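Side-chain contact in alternansucrase (Leuconostoc mesenteroides, PDB 6HVG), which is a large multidomain member of glycoside hydrolase family 70, with a TIM-barrel-type catalytic domain and cell-wall-binding-type repeats towards both chain ends: residues Q518-A523 against L1190-N1195. Residues are numbered along the deposited sequence; the frame is centred on the assembly and turned at random.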
loop_
_atom_site.group_PDB
_atom_site.type_symbol
_atom_site.label_atom_id
_atom_site.label_comp_id
_atom_site.label_asym_id
_atom_site.label_seq_id
_atom_site.Cartn_x
_atom_site.Cartn_y
_atom_site.Cartn_z
ATOM N N GLN A 518 10.725 11.431 -10.513
ATOM C CA GLN A 518 10.305 12.767 -10.083
ATOM C C GLN A 518 9.204 13.342 -10.975
ATOM O O GLN A 518 8.330 14.080 -10.515
ATOM C CB GLN A 518 11.500 13.696 -10.047
ATOM C CG GLN A 518 12.541 13.286 -9.020
ATOM C CD GLN A 518 13.681 14.269 -8.895
ATOM O OE1 GLN A 518 13.776 15.258 -9.635
ATOM N NE2 GLN A 518 14.581 13.975 -7.969
ATOM N N THR A 519 9.227 12.961 -12.247
ATOM C CA THR A 519 8.166 13.334 -13.169
ATOM C C THR A 519 7.084 12.278 -13.291
ATOM O O THR A 519 6.260 12.366 -14.179
ATOM C CB THR A 519 8.751 13.646 -14.558
ATOM O OG1 THR A 519 9.598 12.573 -14.998
ATOM C CG2 THR A 519 9.546 14.930 -14.484
ATOM N N GLU A 520 7.112 11.273 -12.416
ATOM C CA GLU A 520 6.106 10.205 -12.422
ATOM C C GLU A 520 5.096 10.320 -11.271
ATOM O O GLU A 520 4.188 9.513 -11.175
ATOM C CB GLU A 520 6.771 8.819 -12.412
ATOM C CG GLU A 520 7.534 8.520 -13.687
ATOM C CD GLU A 520 8.098 7.129 -13.733
ATOM O OE1 GLU A 520 8.071 6.452 -12.706
ATOM O OE2 GLU A 520 8.599 6.717 -14.798
ATOM N N ASP A 521 5.273 11.322 -10.408
ATOM C CA ASP A 521 4.344 11.603 -9.326
ATOM C C ASP A 521 4.089 10.393 -8.423
ATOM O O ASP A 521 2.947 10.019 -8.191
ATOM C CB ASP A 521 3.035 12.132 -9.912
ATOM C CG ASP A 521 3.190 13.513 -10.544
ATOM O OD1 ASP A 521 4.205 14.194 -10.292
ATOM O OD2 ASP A 521 2.277 13.920 -11.302
ATOM N N GLU A 522 5.163 9.775 -7.945
ATOM C CA GLU A 522 5.071 8.709 -6.968
ATOM C C GLU A 522 4.079 9.095 -5.877
ATOM O O GLU A 522 4.133 10.190 -5.347
ATOM C CB GLU A 522 6.445 8.411 -6.351
ATOM C CG GLU A 522 6.539 7.043 -5.672
ATOM C CD GLU A 522 7.917 6.729 -5.120
ATOM O OE1 GLU A 522 8.525 7.617 -4.482
ATOM O OE2 GLU A 522 8.417 5.607 -5.349
ATOM N N ALA A 523 3.150 8.198 -5.574
ATOM C CA ALA A 523 2.170 8.385 -4.501
ATOM C C ALA A 523 1.919 7.051 -3.805
ATOM O O ALA A 523 2.108 6.001 -4.404
ATOM C CB ALA A 523 0.865 8.914 -5.065
ATOM N N LEU A 1190 1.271 10.519 -22.488
ATOM C CA LEU A 1190 2.704 10.598 -22.846
ATOM C C LEU A 1190 3.266 9.253 -23.295
ATOM O O LEU A 1190 2.801 8.202 -22.863
ATOM C CB LEU A 1190 3.558 11.073 -21.666
ATOM C CG LEU A 1190 3.153 12.391 -21.007
ATOM C CD1 LEU A 1190 4.172 12.750 -19.939
ATOM C CD2 LEU A 1190 3.035 13.509 -22.015
ATOM N N LEU A 1191 4.271 9.292 -24.158
ATOM C CA LEU A 1191 4.898 8.070 -24.620
ATOM C C LEU A 1191 5.876 7.604 -23.552
ATOM O O LEU A 1191 6.605 8.396 -22.939
ATOM C CB LEU A 1191 5.588 8.243 -25.986
ATOM C CG LEU A 1191 4.732 8.647 -27.197
ATOM C CD1 LEU A 1191 5.395 8.210 -28.501
ATOM C CD2 LEU A 1191 3.319 8.105 -27.152
ATOM N N TYR A 1192 5.875 6.292 -23.341
ATOM C CA TYR A 1192 6.589 5.679 -22.229
ATOM C C TYR A 1192 7.097 4.337 -22.690
ATOM O O TYR A 1192 6.434 3.672 -23.484
ATOM C CB TYR A 1192 5.628 5.479 -21.063
ATOM C CG TYR A 1192 6.271 5.236 -19.732
ATOM C CD1 TYR A 1192 6.705 6.286 -18.960
ATOM C CD2 TYR A 1192 6.380 3.967 -19.220
ATOM C CE1 TYR A 1192 7.277 6.075 -17.720
ATOM C CE2 TYR A 1192 6.949 3.742 -17.990
ATOM C CZ TYR A 1192 7.395 4.798 -17.240
ATOM O OH TYR A 1192 7.975 4.567 -16.007
ATOM N N VAL A 1193 8.280 3.964 -22.210
ATOM C CA VAL A 1193 8.840 2.651 -22.476
ATOM C C VAL A 1193 8.466 1.766 -21.308
ATOM O O VAL A 1193 8.884 2.006 -20.192
ATOM C CB VAL A 1193 10.367 2.693 -22.591
ATOM C CG1 VAL A 1193 10.939 1.291 -22.652
ATOM C CG2 VAL A 1193 10.775 3.453 -23.833
ATOM N N ALA A 1194 7.668 0.744 -21.582
ATOM C CA ALA A 1194 7.267 -0.219 -20.577
ATOM C C ALA A 1194 7.810 -1.593 -20.920
ATOM O O ALA A 1194 8.210 -1.836 -22.049
ATOM C CB ALA A 1194 5.755 -0.265 -20.489
ATOM N N ASN A 1195 7.846 -2.478 -19.928
ATOM C CA ASN A 1195 8.223 -3.864 -20.144
ATOM C C ASN A 1195 6.960 -4.727 -20.201
ATOM O O ASN A 1195 6.454 -5.149 -19.183
ATOM C CB ASN A 1195 9.186 -4.341 -19.059
ATOM C CG ASN A 1195 10.623 -4.041 -19.387
ATOM O OD1 ASN A 1195 11.103 -2.965 -19.112
ATOM N ND2 ASN A 1195 11.316 -4.994 -19.989
#
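Three donors converge on one carboxylate oxygen, Glu520 OE2: the phenol of Tyr1192 and the backbone N-H groups of Arg1256 and Gly1257. The phenol comes from across the contact, Tyr1192 OH giving its proton to Glu520 OE2 at 2.5 Å. It meets that oxygen from above the carboxylate, 42° out of its plane, while on the other side of the bond OE2 lies in the plane of the ring, at its edge. OE2 also stands 3.3 Å from Tyr1192 CE1, so the acid sits against the hydroxyl-bearing corner of the ring and touches neither face. Carboxylate and ring planes are turned 49° apart, and the two side chains cross at about a right angle.

The backbones are far apart, with 10.8 Å between Glu520 CA and Tyr1192 CA, so the gap is bridged by two long side chains. Glutamate suits its place because its chain runs extended beyond CG (chi2 -176°), carrying the carboxylate out of the loop that follows helix 499-511. Tyrosine suits the strand because it combines a rigid reach with a polar end. Its ring leaves strand 1190-1197, an edge strand of an antiparallel sheet, packs on Leu535 of strand 534-537, and delivers the hydroxyl to the acid.

The segment just after strand 1248-1252 completes the site. Glu520 OE1 accepts the N-H of His1255, and Tyr1192 OH in turn accepts that of Leu1254, so the hydroxyl both gives and receives. Both side chains are buried, and the gathered N-H groups and phenol would be expected to stabilise a negative charge on Glu520, compensating for lost solvent and tying the loop, the strand and the 1255-1257 backbone together through one carboxylate, with Leu1254 joined by way of the phenol.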